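Putative uncharacterized protein (Thermotoga maritima, PDB 3CNL) binds GTP through a circularly permuted GTPase domain and is probably a GTPase needed late in the assembly of the 50S ribosomal subunit. Local coordinates at residues 42-46 against 47-51; 161-164 against 165-169; 185-188 against 189-192; 200-203 against 204-208; 227-230 against 231-235. All coordinates share one frame; numbering follows the deposited sequence.

Contact 1 (42-46 against 47-51); sequences VDFSR and KETII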
loop_
_atom_site.group_PDB
_atom_site.type_symbol
_atom_site.label_atom_id
_atom_site.label_comp_id
_atom_site.label_asym_id
_atom_site.label_seq_id
_atom_site.Cartn_x
_atom_site.Cartn_y
_atom_site.Cartn_z
ATOM N N VAL A 42 -14.900 3.681 2.820
ATOM C CA VAL A 42 -15.826 2.665 2.316
ATOM C C VAL A 42 -16.244 1.691 3.434
ATOM O O VAL A 42 -15.433 1.296 4.270
ATOM C CB VAL A 42 -15.288 1.969 1.008
ATOM C CG1 VAL A 42 -13.784 1.793 1.042
ATOM C CG2 VAL A 42 -15.985 0.645 0.724
ATOM N N ASP A 43 -17.529 1.351 3.452
ATOM C CA ASP A 43 -18.126 0.551 4.512
ATOM C C ASP A 43 -18.061 -0.931 4.152
ATOM O O ASP A 43 -18.700 -1.365 3.196
ATOM C CB ASP A 43 -19.584 0.993 4.724
ATOM C CG ASP A 43 -20.220 0.398 5.970
ATOM O OD1 ASP A 43 -19.612 -0.465 6.629
ATOM O OD2 ASP A 43 -21.353 0.807 6.305
ATOM N N PHE A 44 -17.267 -1.683 4.919
ATOM C CA PHE A 44 -17.124 -3.139 4.769
ATOM C C PHE A 44 -17.749 -3.884 5.946
ATOM O O PHE A 44 -17.468 -5.073 6.136
ATOM C CB PHE A 44 -15.649 -3.573 4.730
ATOM C CG PHE A 44 -14.818 -2.916 3.673
ATOM C CD1 PHE A 44 -15.296 -2.744 2.382
ATOM C CD2 PHE A 44 -13.522 -2.508 3.970
ATOM C CE1 PHE A 44 -14.509 -2.153 1.409
ATOM C CE2 PHE A 44 -12.725 -1.925 3.004
ATOM C CZ PHE A 44 -13.222 -1.740 1.721
ATOM N N SER A 45 -18.565 -3.203 6.753
ATOM C CA SER A 45 -19.125 -3.825 7.971
ATOM C C SER A 45 -20.171 -4.938 7.723
ATOM O O SER A 45 -20.511 -5.687 8.645
ATOM C CB SER A 45 -19.662 -2.756 8.949
ATOM O OG SER A 45 -20.628 -1.918 8.329
ATOM N N ARG A 46 -20.667 -5.051 6.489
ATOM C CA ARG A 46 -21.625 -6.114 6.126
ATOM C C ARG A 46 -20.945 -7.330 5.455
ATOM O O ARG A 46 -21.606 -8.314 5.099
ATOM C CB ARG A 46 -22.750 -5.547 5.239
ATOM C CG ARG A 46 -23.759 -4.663 6.003
ATOM C CD ARG A 46 -24.909 -4.121 5.119
ATOM N NE ARG A 46 -25.466 -5.112 4.185
ATOM C CZ ARG A 46 -26.205 -6.170 4.536
ATOM N NH1 ARG A 46 -26.654 -7.007 3.606
ATOM N NH2 ARG A 46 -26.492 -6.400 5.811
ATOM N N LYS A 47 -19.625 -7.246 5.286
ATOM C CA LYS A 47 -18.849 -8.289 4.616
ATOM C C LYS A 47 -17.836 -8.883 5.562
ATOM O O LYS A 47 -17.486 -8.264 6.565
ATOM C CB LYS A 47 -18.116 -7.723 3.389
ATOM C CG LYS A 47 -18.947 -6.769 2.547
ATOM C CD LYS A 47 -19.995 -7.478 1.704
ATOM C CE LYS A 47 -20.879 -6.456 1.008
ATOM N NZ LYS A 47 -21.831 -7.084 0.047
ATOM N N GLU A 48 -17.364 -10.084 5.239
ATOM C CA GLU A 48 -16.238 -10.677 5.945
ATOM C C GLU A 48 -14.968 -10.016 5.420
ATOM O O GLU A 48 -14.630 -10.157 4.243
ATOM C CB GLU A 48 -16.208 -12.201 5.740
ATOM C CG GLU A 48 -15.054 -12.923 6.426
ATOM C CD GLU A 48 -15.107 -12.840 7.940
ATOM O OE1 GLU A 48 -16.218 -12.674 8.484
ATOM O OE2 GLU A 48 -14.039 -12.935 8.591
ATOM N N THR A 49 -14.276 -9.290 6.287
ATOM C CA THR A 49 -13.111 -8.507 5.871
ATOM C C THR A 49 -11.818 -9.122 6.413
ATOM O O THR A 49 -11.727 -9.458 7.592
ATOM C CB THR A 49 -13.224 -7.041 6.326
ATOM O OG1 THR A 49 -14.393 -6.449 5.745
ATOM C CG2 THR A 49 -11.981 -6.221 5.933
ATOM N N ILE A 50 -10.847 -9.290 5.517
ATOM C CA ILE A 50 -9.495 -9.717 5.877
ATOM C C ILE A 50 -8.538 -8.541 5.625
ATOM O O ILE A 50 -8.494 -8.000 4.518
ATOM C CB ILE A 50 -9.067 -10.923 5.026
ATOM C CG1 ILE A 50 -10.131 -12.036 5.103
ATOM C CG2 ILE A 50 -7.666 -11.439 5.440
ATOM C CD1 ILE A 50 -9.832 -13.220 4.211
ATOM N N ILE A 51 -7.794 -8.132 6.646
ATOM C CA ILE A 51 -6.746 -7.112 6.463
ATOM C C ILE A 51 -5.463 -7.822 6.064
ATOM O O ILE A 51 -4.954 -8.649 6.814
ATOM C CB ILE A 51 -6.521 -6.271 7.731
ATOM C CG1 ILE A 51 -7.783 -5.472 8.055
ATOM C CG2 ILE A 51 -5.250 -5.352 7.574
ATOM C CD1 ILE A 51 -7.830 -4.873 9.464
#
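F44 and K47 close a type I beta turn leading into strand 48-54 of the CP-type G domain's sheet, the F44 side chain about 13 Å from the bound GNP. The turn bond runs from K47 N to F44 O, 3.2 Å, the donor above the carbonyl plane at a C=O...N angle of 118°. The tight part is where T49, on the strand, sends its hydroxyl back at the base of the phenylalanine: T49 OG1 stops 3.3 Å from F44 CB, the side chains meeting at about a right angle. With CG beside the backbone N (chi1 -56°), the F44 ring runs back under V42, whose carbonyl O sits over its centre, and touches V25 of strand 24-30. Overlapping the start of the turn, D43 OD1 accepts from S45 N at 2.9 Å, an Asx turn. K47 is held too: bent about CB-CG (chi2 -75°), it passes CD 3.8 Å from R46 O and bonds NZ to the carbonyls of L19 and V22. The loose side is that of S45 and R46, both exposed, R46 touching K47 only near its root. The chemistry implies a turn set by backbone and Asx bonds, its lysine charge taken up by carbonyl oxygens.

Contact 2 (161-164 against 165-169); sequences SEDL and AAKLL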
loop_
_atom_site.group_PDB
_atom_site.type_symbol
_atom_site.label_atom_id
_atom_site.label_comp_id
_atom_site.label_asym_id
_atom_site.label_seq_id
_atom_site.Cartn_x
_atom_site.Cartn_y
_atom_site.Cartn_z
ATOM N N SER A 161 -4.762 15.679 5.803
ATOM C CA SER A 161 -3.559 15.943 6.573
ATOM C C SER A 161 -2.278 15.829 5.748
ATOM O O SER A 161 -2.212 15.120 4.740
ATOM C CB SER A 161 -3.505 15.040 7.802
ATOM O OG SER A 161 -3.231 13.701 7.447
ATOM N N GLU A 162 -1.260 16.552 6.200
ATOM C CA GLU A 162 0.048 16.540 5.575
ATOM C C GLU A 162 0.716 15.178 5.827
ATOM O O GLU A 162 1.366 14.612 4.941
ATOM C CB GLU A 162 0.849 17.713 6.139
ATOM C CG GLU A 162 2.334 17.655 5.996
ATOM C CD GLU A 162 3.005 18.705 6.865
ATOM O OE1 GLU A 162 2.813 19.914 6.581
ATOM O OE2 GLU A 162 3.705 18.314 7.838
ATOM N N ASP A 163 0.524 14.656 7.035
ATOM C CA ASP A 163 1.099 13.378 7.415
ATOM C C ASP A 163 0.551 12.213 6.551
ATOM O O ASP A 163 1.302 11.350 6.098
ATOM C CB ASP A 163 0.841 13.129 8.893
ATOM C CG ASP A 163 1.502 11.874 9.381
ATOM O OD1 ASP A 163 2.748 11.835 9.457
ATOM O OD2 ASP A 163 0.780 10.922 9.696
ATOM N N LEU A 164 -0.756 12.209 6.307
ATOM C CA LEU A 164 -1.366 11.175 5.448
ATOM C C LEU A 164 -0.847 11.239 4.004
ATOM O O LEU A 164 -0.485 10.218 3.424
ATOM C CB LEU A 164 -2.901 11.249 5.504
ATOM C CG LEU A 164 -3.650 10.262 4.595
ATOM C CD1 LEU A 164 -3.372 8.816 4.990
ATOM C CD2 LEU A 164 -5.172 10.561 4.533
ATOM N N ALA A 165 -0.768 12.439 3.437
ATOM C CA ALA A 165 -0.199 12.607 2.096
ATOM C C ALA A 165 1.260 12.129 2.045
ATOM O O ALA A 165 1.654 11.430 1.111
ATOM C CB ALA A 165 -0.312 14.070 1.644
ATOM N N ALA A 166 2.046 12.493 3.057
ATOM C CA ALA A 166 3.455 12.138 3.116
ATOM C C ALA A 166 3.621 10.609 3.125
ATOM O O ALA A 166 4.425 10.075 2.382
ATOM C CB ALA A 166 4.084 12.747 4.347
ATOM N N LYS A 167 2.816 9.923 3.931
ATOM C CA LYS A 167 2.865 8.453 4.057
ATOM C C LYS A 167 2.407 7.725 2.786
ATOM O O LYS A 167 3.029 6.734 2.346
ATOM C CB LYS A 167 2.072 8.017 5.293
ATOM C CG LYS A 167 2.853 8.211 6.589
ATOM C CD LYS A 167 1.945 8.300 7.790
ATOM C CE LYS A 167 2.794 8.313 9.063
ATOM N NZ LYS A 167 1.957 8.598 10.268
ATOM N N LEU A 168 1.333 8.221 2.186
ATOM C CA LEU A 168 0.900 7.723 0.876
ATOM C C LEU A 168 1.924 7.979 -0.229
ATOM O O LEU A 168 2.043 7.179 -1.160
ATOM C CB LEU A 168 -0.463 8.285 0.485
ATOM C CG LEU A 168 -1.673 7.877 1.330
ATOM C CD1 LEU A 168 -2.889 8.680 0.903
ATOM C CD2 LEU A 168 -1.932 6.363 1.146
ATOM N N LEU A 169 2.639 9.094 -0.157
ATOM C CA LEU A 169 3.773 9.306 -1.058
ATOM C C LEU A 169 4.865 8.252 -0.887
ATOM O O LEU A 169 5.423 7.727 -1.866
ATOM C CB LEU A 169 4.372 10.715 -0.837
ATOM C CG LEU A 169 5.627 11.104 -1.611
ATOM C CD1 LEU A 169 5.314 11.149 -3.088
ATOM C CD2 LEU A 169 6.103 12.491 -1.133
#
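D163 OD2 takes K167 NZ on its syn lone pair at 2.7 Å, an i to i+4 salt bridge along the first turns of helix 162-170. The two chains converge on it: D163 carries CG opposite its backbone N (chi1 -175°), while K167 runs extended beyond CG over the D163 carbonyl, K167 CD 3.4 Å from D163 OD2. The other carboxylate oxygen, OD1, is held by R187 of helix 182-196, so two positive groups share one acid, which would probably keep it ionised. Replacing K167 with an alanine removes the ammonium and would probably leave D163 OD2 without its mate, the carboxylate then held from the R187 side and freer to turn about CB-CG. Further round the helix, L164 CG lies 4.1 Å from L168 CD1, and the two leucines cross obliquely. Beneath the side chains the backbone bonds are regular, except that A165 N to S161 O is weak. The helix follows strand 147-154, whose end holds the GTP-binding G153, and the A166 methyl packs against R187. At the N-cap, S161 OG accepts from L164 N at 3.1 Å, with an N-H...O angle of 153°.

Contact 3 (185-188 against 189-192); sequences FERA and FEIF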
loop_
_atom_site.group_PDB
_atom_site.type_symbol
_atom_site.label_atom_id
_atom_site.label_comp_id
_atom_site.label_asym_id
_atom_site.label_seq_id
_atom_site.Cartn_x
_atom_site.Cartn_y
_atom_site.Cartn_z
ATOM N N PHE A 185 6.507 17.032 1.022
ATOM C CA PHE A 185 7.814 16.429 0.739
ATOM C C PHE A 185 8.719 16.428 1.946
ATOM O O PHE A 185 9.362 15.430 2.228
ATOM C CB PHE A 185 8.549 17.104 -0.427
ATOM C CG PHE A 185 7.850 16.988 -1.745
ATOM C CD1 PHE A 185 7.498 15.741 -2.259
ATOM C CD2 PHE A 185 7.561 18.132 -2.489
ATOM C CE1 PHE A 185 6.859 15.634 -3.486
ATOM C CE2 PHE A 185 6.927 18.047 -3.741
ATOM C CZ PHE A 185 6.562 16.792 -4.229
ATOM N N GLU A 186 8.781 17.552 2.649
ATOM C CA GLU A 186 9.568 17.643 3.876
ATOM C C GLU A 186 9.121 16.644 4.959
ATOM O O GLU A 186 9.972 15.972 5.571
ATOM C CB GLU A 186 9.574 19.077 4.390
ATOM C CG GLU A 186 10.278 20.016 3.416
ATOM C CD GLU A 186 10.169 21.481 3.777
ATOM O OE1 GLU A 186 11.032 22.247 3.309
ATOM O OE2 GLU A 186 9.222 21.892 4.482
ATOM N N ARG A 187 7.807 16.536 5.180
ATOM C CA ARG A 187 7.219 15.563 6.120
ATOM C C ARG A 187 7.625 14.133 5.761
ATOM O O ARG A 187 8.037 13.353 6.610
ATOM C CB ARG A 187 5.689 15.630 6.033
ATOM C CG ARG A 187 4.896 15.517 7.332
ATOM C CD ARG A 187 4.881 14.209 8.074
ATOM N NE ARG A 187 5.796 14.260 9.209
ATOM C CZ ARG A 187 5.843 13.417 10.239
ATOM N NH1 ARG A 187 6.783 13.589 11.155
ATOM N NH2 ARG A 187 4.988 12.409 10.372
ATOM N N ALA A 188 7.441 13.782 4.501
ATOM C CA ALA A 188 7.820 12.452 4.004
ATOM C C ALA A 188 9.298 12.179 4.231
ATOM O O ALA A 188 9.666 11.088 4.655
ATOM C CB ALA A 188 7.495 12.329 2.518
ATOM N N PHE A 189 10.151 13.151 3.921
ATOM C CA PHE A 189 11.590 12.981 4.176
ATOM C C PHE A 189 11.858 12.814 5.685
ATOM O O PHE A 189 12.608 11.935 6.084
ATOM C CB PHE A 189 12.428 14.140 3.581
ATOM C CG PHE A 189 13.901 13.983 3.815
ATOM C CD1 PHE A 189 14.611 12.968 3.176
ATOM C CD2 PHE A 189 14.573 14.812 4.703
ATOM C CE1 PHE A 189 15.987 12.794 3.417
ATOM C CE2 PHE A 189 15.939 14.648 4.945
ATOM C CZ PHE A 189 16.641 13.647 4.298
ATOM N N GLU A 190 11.212 13.630 6.513
ATOM C CA GLU A 190 11.341 13.516 7.976
ATOM C C GLU A 190 10.999 12.095 8.469
ATOM O O GLU A 190 11.737 11.495 9.258
ATOM C CB GLU A 190 10.443 14.559 8.657
ATOM C CG GLU A 190 10.497 14.568 10.173
ATOM C CD GLU A 190 9.680 15.711 10.753
ATOM O OE1 GLU A 190 10.291 16.647 11.311
ATOM O OE2 GLU A 190 8.437 15.705 10.621
ATOM N N ILE A 191 9.888 11.561 7.986
ATOM C CA ILE A 191 9.460 10.204 8.337
ATOM C C ILE A 191 10.493 9.193 7.884
ATOM O O ILE A 191 10.903 8.324 8.668
ATOM C CB ILE A 191 8.066 9.855 7.745
ATOM C CG1 ILE A 191 6.990 10.763 8.330
ATOM C CG2 ILE A 191 7.704 8.358 7.998
ATOM C CD1 ILE A 191 5.718 10.778 7.493
ATOM N N PHE A 192 10.948 9.334 6.635
ATOM C CA PHE A 192 12.003 8.486 6.122
ATOM C C PHE A 192 13.272 8.581 6.989
ATOM O O PHE A 192 13.801 7.563 7.466
ATOM C CB PHE A 192 12.320 8.827 4.656
ATOM C CG PHE A 192 13.458 8.037 4.108
ATOM C CD1 PHE A 192 13.272 6.710 3.740
ATOM C CD2 PHE A 192 14.741 8.598 4.013
ATOM C CE1 PHE A 192 14.329 5.960 3.257
ATOM C CE2 PHE A 192 15.810 7.848 3.529
ATOM C CZ PHE A 192 15.605 6.536 3.151
#
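R187 and E190 meet with their flat groups nearly perpendicular, guanidinium and carboxylate planes standing 78° apart. E190 OE2 lies almost exactly in the guanidinium plane, at its edge, and takes NH1 of R187 at 2.7 Å in a straight bond that reaches it from above the carboxylate plane; NE of the same arginine adds a weak one at 3.3 Å. The salt bridge spans one turn of helix 182-196. Over one face of the guanidinium lies I191, its CG1 3.3 Å from R187 NH2 and its CD1 3.6 Å from R187 CD, the two chains crossing at about a right angle. To get there the arginine folds over: chi1, at -140°, lies away from the usual staggered values, and the chain bends twice more. E190, by contrast, reaches out extended. Gripped at its edge and covered on one face, the guanidinium probably has little freedom to rotate; its NH2 makes a second salt bridge, to D163 of helix 162-170. Another flank of the helix is aromatic. F185 packs against helices 202-212 and 224-236, F189 against F205 and F206, and F192 edge-to-face against F231, while R187 and I191 meet helix 162-170, so helix 182-196 lies among three others.

Contact 4 (200-203 against 204-208); sequences SSFS and EFFED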
loop_
_atom_site.group_PDB
_atom_site.type_symbol
_atom_site.label_atom_id
_atom_site.label_comp_id
_atom_site.label_asym_id
_atom_site.label_seq_id
_atom_site.Cartn_x
_atom_site.Cartn_y
_atom_site.Cartn_z
ATOM N N SER A 200 19.922 14.828 8.417
ATOM C CA SER A 200 20.511 15.720 7.408
ATOM C C SER A 200 19.381 16.689 7.048
ATOM O O SER A 200 18.220 16.343 7.226
ATOM C CB SER A 200 20.968 14.943 6.166
ATOM O OG SER A 200 19.849 14.484 5.404
ATOM N N SER A 201 19.684 17.882 6.543
ATOM C CA SER A 201 18.586 18.752 6.116
ATOM C C SER A 201 17.969 18.235 4.800
ATOM O O SER A 201 18.634 17.583 3.996
ATOM C CB SER A 201 19.002 20.221 6.020
ATOM O OG SER A 201 19.403 20.571 4.709
ATOM N N PHE A 202 16.685 18.504 4.629
ATOM C CA PHE A 202 15.944 18.186 3.413
ATOM C C PHE A 202 16.656 18.729 2.170
ATOM O O PHE A 202 16.920 17.992 1.211
ATOM C CB PHE A 202 14.524 18.774 3.541
ATOM C CG PHE A 202 13.701 18.666 2.299
ATOM C CD1 PHE A 202 12.941 17.529 2.055
ATOM C CD2 PHE A 202 13.687 19.702 1.362
ATOM C CE1 PHE A 202 12.171 17.424 0.902
ATOM C CE2 PHE A 202 12.939 19.600 0.197
ATOM C CZ PHE A 202 12.167 18.459 -0.034
ATOM N N SER A 203 16.963 20.019 2.201
ATOM C CA SER A 203 17.619 20.703 1.095
ATOM C C SER A 203 18.959 20.087 0.718
ATOM O O SER A 203 19.222 19.861 -0.469
ATOM C CB SER A 203 17.770 22.201 1.412
ATOM O OG SER A 203 16.486 22.808 1.340
ATOM N N GLU A 204 19.791 19.786 1.714
ATOM C CA GLU A 204 21.086 19.167 1.461
ATOM C C GLU A 204 20.964 17.746 0.924
ATOM O O GLU A 204 21.737 17.342 0.046
ATOM C CB GLU A 204 21.909 19.110 2.738
ATOM C CG GLU A 204 22.484 20.450 3.223
ATOM C CD GLU A 204 23.158 20.325 4.581
ATOM O OE1 GLU A 204 23.715 19.248 4.881
ATOM O OE2 GLU A 204 23.129 21.306 5.365
ATOM N N PHE A 205 20.029 16.971 1.484
ATOM C CA PHE A 205 19.850 15.592 1.053
ATOM C C PHE A 205 19.495 15.509 -0.433
ATOM O O PHE A 205 20.083 14.710 -1.171
ATOM C CB PHE A 205 18.782 14.870 1.897
ATOM C CG PHE A 205 18.601 13.434 1.510
ATOM C CD1 PHE A 205 19.373 12.442 2.105
ATOM C CD2 PHE A 205 17.692 13.071 0.505
ATOM C CE1 PHE A 205 19.214 11.093 1.722
ATOM C CE2 PHE A 205 17.543 11.748 0.117
ATOM C CZ PHE A 205 18.307 10.751 0.736
ATOM N N PHE A 206 18.557 16.334 -0.869
ATOM C CA PHE A 206 18.071 16.284 -2.255
ATOM C C PHE A 206 18.939 16.964 -3.296
ATOM O O PHE A 206 18.886 16.612 -4.470
ATOM C CB PHE A 206 16.617 16.731 -2.323
ATOM C CG PHE A 206 15.692 15.713 -1.724
ATOM C CD1 PHE A 206 15.389 14.552 -2.434
ATOM C CD2 PHE A 206 15.224 15.860 -0.420
ATOM C CE1 PHE A 206 14.585 13.570 -1.876
ATOM C CE2 PHE A 206 14.403 14.877 0.153
ATOM C CZ PHE A 206 14.080 13.743 -0.579
ATOM N N GLU A 207 19.760 17.919 -2.872
ATOM C CA GLU A 207 20.793 18.442 -3.771
ATOM C C GLU A 207 21.832 17.336 -3.993
ATOM O O GLU A 207 22.203 17.036 -5.128
ATOM C CB GLU A 207 21.411 19.729 -3.199
ATOM C CG GLU A 207 21.935 20.708 -4.258
ATOM C CD GLU A 207 23.440 20.730 -4.321
ATOM O OE1 GLU A 207 24.014 21.467 -5.165
ATOM O OE2 GLU A 207 24.057 20.008 -3.507
ATOM N N ASP A 208 22.267 16.696 -2.917
ATOM C CA ASP A 208 23.205 15.581 -3.033
ATOM C C ASP A 208 22.683 14.379 -3.856
ATOM O O ASP A 208 23.424 13.818 -4.666
ATOM C CB ASP A 208 23.647 15.111 -1.663
ATOM C CG ASP A 208 24.487 13.869 -1.735
ATOM O OD1 ASP A 208 25.571 13.929 -2.339
ATOM O OD2 ASP A 208 24.062 12.825 -1.198
#
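The F202 and F206 rings touch at the capped N-terminal start of helix 202-212, one turn apart: F206 CD2 lies over one face of F202, 3.6 Å above its plane and displaced toward the rim. The planes are inclined at 50° and the centroids are 4.9 Å apart, with F202 CE1 and F206 CE2 touching at 3.5 Å. F206 has F205 CD2 over the centre of one of its faces, while its edge faces the carbonyl of F202, CD2 standing 3.2 Å from F202 O. Different first torsions bring the two rings together: F202 sends CG opposite its backbone N (chi1 173°), whereas F206 keeps CG beside its own N, which brings its CD2-CE2 side to the F202 ring. F202 also meets L228, and F206 meets F231 edge-to-face, so these phenylalanines turn the helix inward, toward helices 182-196 and 224-236. The other flank is polar and faces solvent, with S203 and E204 exposed; E207, further along, pairs with R211. S200 sits at the root of F205, OG 3.7 Å from F205 CB. At the N-cap, S201 OG accepts from E204 N at 3.1 Å with an N-H...O angle of 167°.

Contact 5 (227-230 against 231-235); sequences ALML and FFTEV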
loop_
_atom_site.group_PDB
_atom_site.type_symbol
_atom_site.label_atom_id
_atom_site.label_comp_id
_atom_site.label_asym_id
_atom_site.label_seq_id
_atom_site.Cartn_x
_atom_site.Cartn_y
_atom_site.Cartn_z
ATOM N N ALA A 227 14.775 14.673 -8.495
ATOM C CA ALA A 227 15.347 13.926 -7.381
ATOM C C ALA A 227 14.242 13.422 -6.450
ATOM O O ALA A 227 14.263 12.269 -6.027
ATOM C CB ALA A 227 16.356 14.780 -6.599
ATOM N N LEU A 228 13.292 14.299 -6.141
ATOM C CA LEU A 228 12.147 13.930 -5.301
ATOM C C LEU A 228 11.330 12.801 -5.915
ATOM O O LEU A 228 11.040 11.818 -5.250
ATOM C CB LEU A 228 11.243 15.133 -5.017
ATOM C CG LEU A 228 11.790 16.272 -4.152
ATOM C CD1 LEU A 228 11.031 17.566 -4.423
ATOM C CD2 LEU A 228 11.754 15.920 -2.668
ATOM N N MET A 229 10.931 12.957 -7.171
ATOM C CA MET A 229 10.195 11.904 -7.881
ATOM C C MET A 229 10.916 10.561 -7.821
ATOM O O MET A 229 10.331 9.550 -7.444
ATOM C CB MET A 229 9.984 12.317 -9.347
ATOM C CG MET A 229 9.583 11.185 -10.292
ATOM S SD MET A 229 7.853 10.720 -10.070
ATOM C CE MET A 229 7.476 9.894 -11.627
ATOM N N LEU A 230 12.193 10.559 -8.194
ATOM C CA LEU A 230 12.997 9.342 -8.223
ATOM C C LEU A 230 13.253 8.791 -6.829
ATOM O O LEU A 230 13.202 7.577 -6.621
ATOM C CB LEU A 230 14.314 9.622 -8.939
ATOM C CG LEU A 230 15.431 8.581 -9.089
ATOM C CD1 LEU A 230 14.971 7.263 -9.707
ATOM C CD2 LEU A 230 16.550 9.208 -9.937
ATOM N N PHE A 231 13.550 9.674 -5.874
ATOM C CA PHE A 231 13.823 9.210 -4.507
ATOM C C PHE A 231 12.617 8.456 -3.951
ATOM O O PHE A 231 12.746 7.318 -3.473
ATOM C CB PHE A 231 14.233 10.368 -3.571
ATOM C CG PHE A 231 14.357 9.952 -2.132
ATOM C CD1 PHE A 231 15.404 9.148 -1.717
ATOM C CD2 PHE A 231 13.391 10.315 -1.208
ATOM C CE1 PHE A 231 15.490 8.727 -0.394
ATOM C CE2 PHE A 231 13.491 9.908 0.139
ATOM C CZ PHE A 231 14.525 9.126 0.529
ATOM N N PHE A 232 11.449 9.080 -4.035
ATOM C CA PHE A 232 10.241 8.501 -3.444
ATOM C C PHE A 232 9.736 7.288 -4.195
ATOM O O PHE A 232 9.131 6.394 -3.603
ATOM C CB PHE A 232 9.142 9.563 -3.217
ATOM C CG PHE A 232 9.493 10.539 -2.140
ATOM C CD1 PHE A 232 9.635 10.118 -0.827
ATOM C CD2 PHE A 232 9.728 11.889 -2.436
ATOM C CE1 PHE A 232 10.013 11.023 0.182
ATOM C CE2 PHE A 232 10.097 12.789 -1.436
ATOM C CZ PHE A 232 10.234 12.360 -0.132
ATOM N N THR A 233 10.047 7.226 -5.481
ATOM C CA THR A 233 9.772 6.035 -6.286
ATOM C C THR A 233 10.646 4.915 -5.774
ATOM O O THR A 233 10.165 3.813 -5.538
ATOM C CB THR A 233 10.047 6.300 -7.772
ATOM O OG1 THR A 233 9.090 7.260 -8.228
ATOM C CG2 THR A 233 9.915 5.016 -8.604
ATOM N N GLU A 234 11.927 5.202 -5.566
ATOM C CA GLU A 234 12.822 4.240 -4.956
ATOM C C GLU A 234 12.430 3.803 -3.531
ATOM O O GLU A 234 12.491 2.614 -3.207
ATOM C CB GLU A 234 14.259 4.770 -4.981
ATOM C CG GLU A 234 14.879 4.682 -6.375
ATOM C CD GLU A 234 16.346 5.008 -6.392
ATOM O OE1 GLU A 234 16.974 4.794 -7.448
ATOM O OE2 GLU A 234 16.874 5.485 -5.367
ATOM N N VAL A 235 12.041 4.744 -2.682
ATOM C CA VAL A 235 11.551 4.398 -1.328
ATOM C C VAL A 235 10.345 3.435 -1.389
ATOM O O VAL A 235 10.290 2.431 -0.655
ATOM C CB VAL A 235 11.180 5.654 -0.494
ATOM C CG1 VAL A 235 10.477 5.251 0.783
ATOM C CG2 VAL A 235 12.440 6.458 -0.152
#
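A227 to V235 run as regular alpha helix, with F231 N on A227 O at 2.7 Å, F232 N on L228 O and E234 N on L230 O. M229 O takes two donors: T233 N at 3.1 Å, and the T233 hydroxyl, OG1 at 2.7 Å, from the opposite face of the carbonyl plane. T233 holds OG1 beside its own backbone N (chi1 -67°), which aims the hydroxyl back down the helix, so its N-H and its hydroxyl both serve M229 O. The helix, 224-236, is the last of four that pack together in the C-terminal helical part of the protein, and the side chain of T233 lies about 9 Å from the bound GNP. On the buried flank L228 and F232 lie side by side, pointing the same way, with L228 CD2 3.8 Å from F232 CE2. F232 CD2 also comes within 3.1 Å of L228 O, and F231 CD2 lies over the centre of the F232 ring. Cutting F232 back to an alanine would probably open a gap between L228, F231 and the residues it reaches on other helices, F185, A188 and L169. Elsewhere on the helix L230 CD1 approaches E234 OE1 at 3.9 Å, that oxygen being held in a salt bridge by R213.

Taken from the N terminus, the five contacts come strictly in series: each is a local turn or stretch of helix, and none nests in or crosses another. Contact 1 closes the tight turn leading into strand 48-54 of the GTPase sheet and stands apart, its nearest atoms about 12 Å from those of contact 2. Contact 2 opens the first of four helices that follow the sheet, and contacts 3, 4 and 5 lie on the next three. A charged link joins contact 2 to contact 3, whereas phenylalanines from contacts 3, 4 and 5 interlock pairwise. Contact 5 also returns to contact 2 through L169 and F232, tying the last helix to the first.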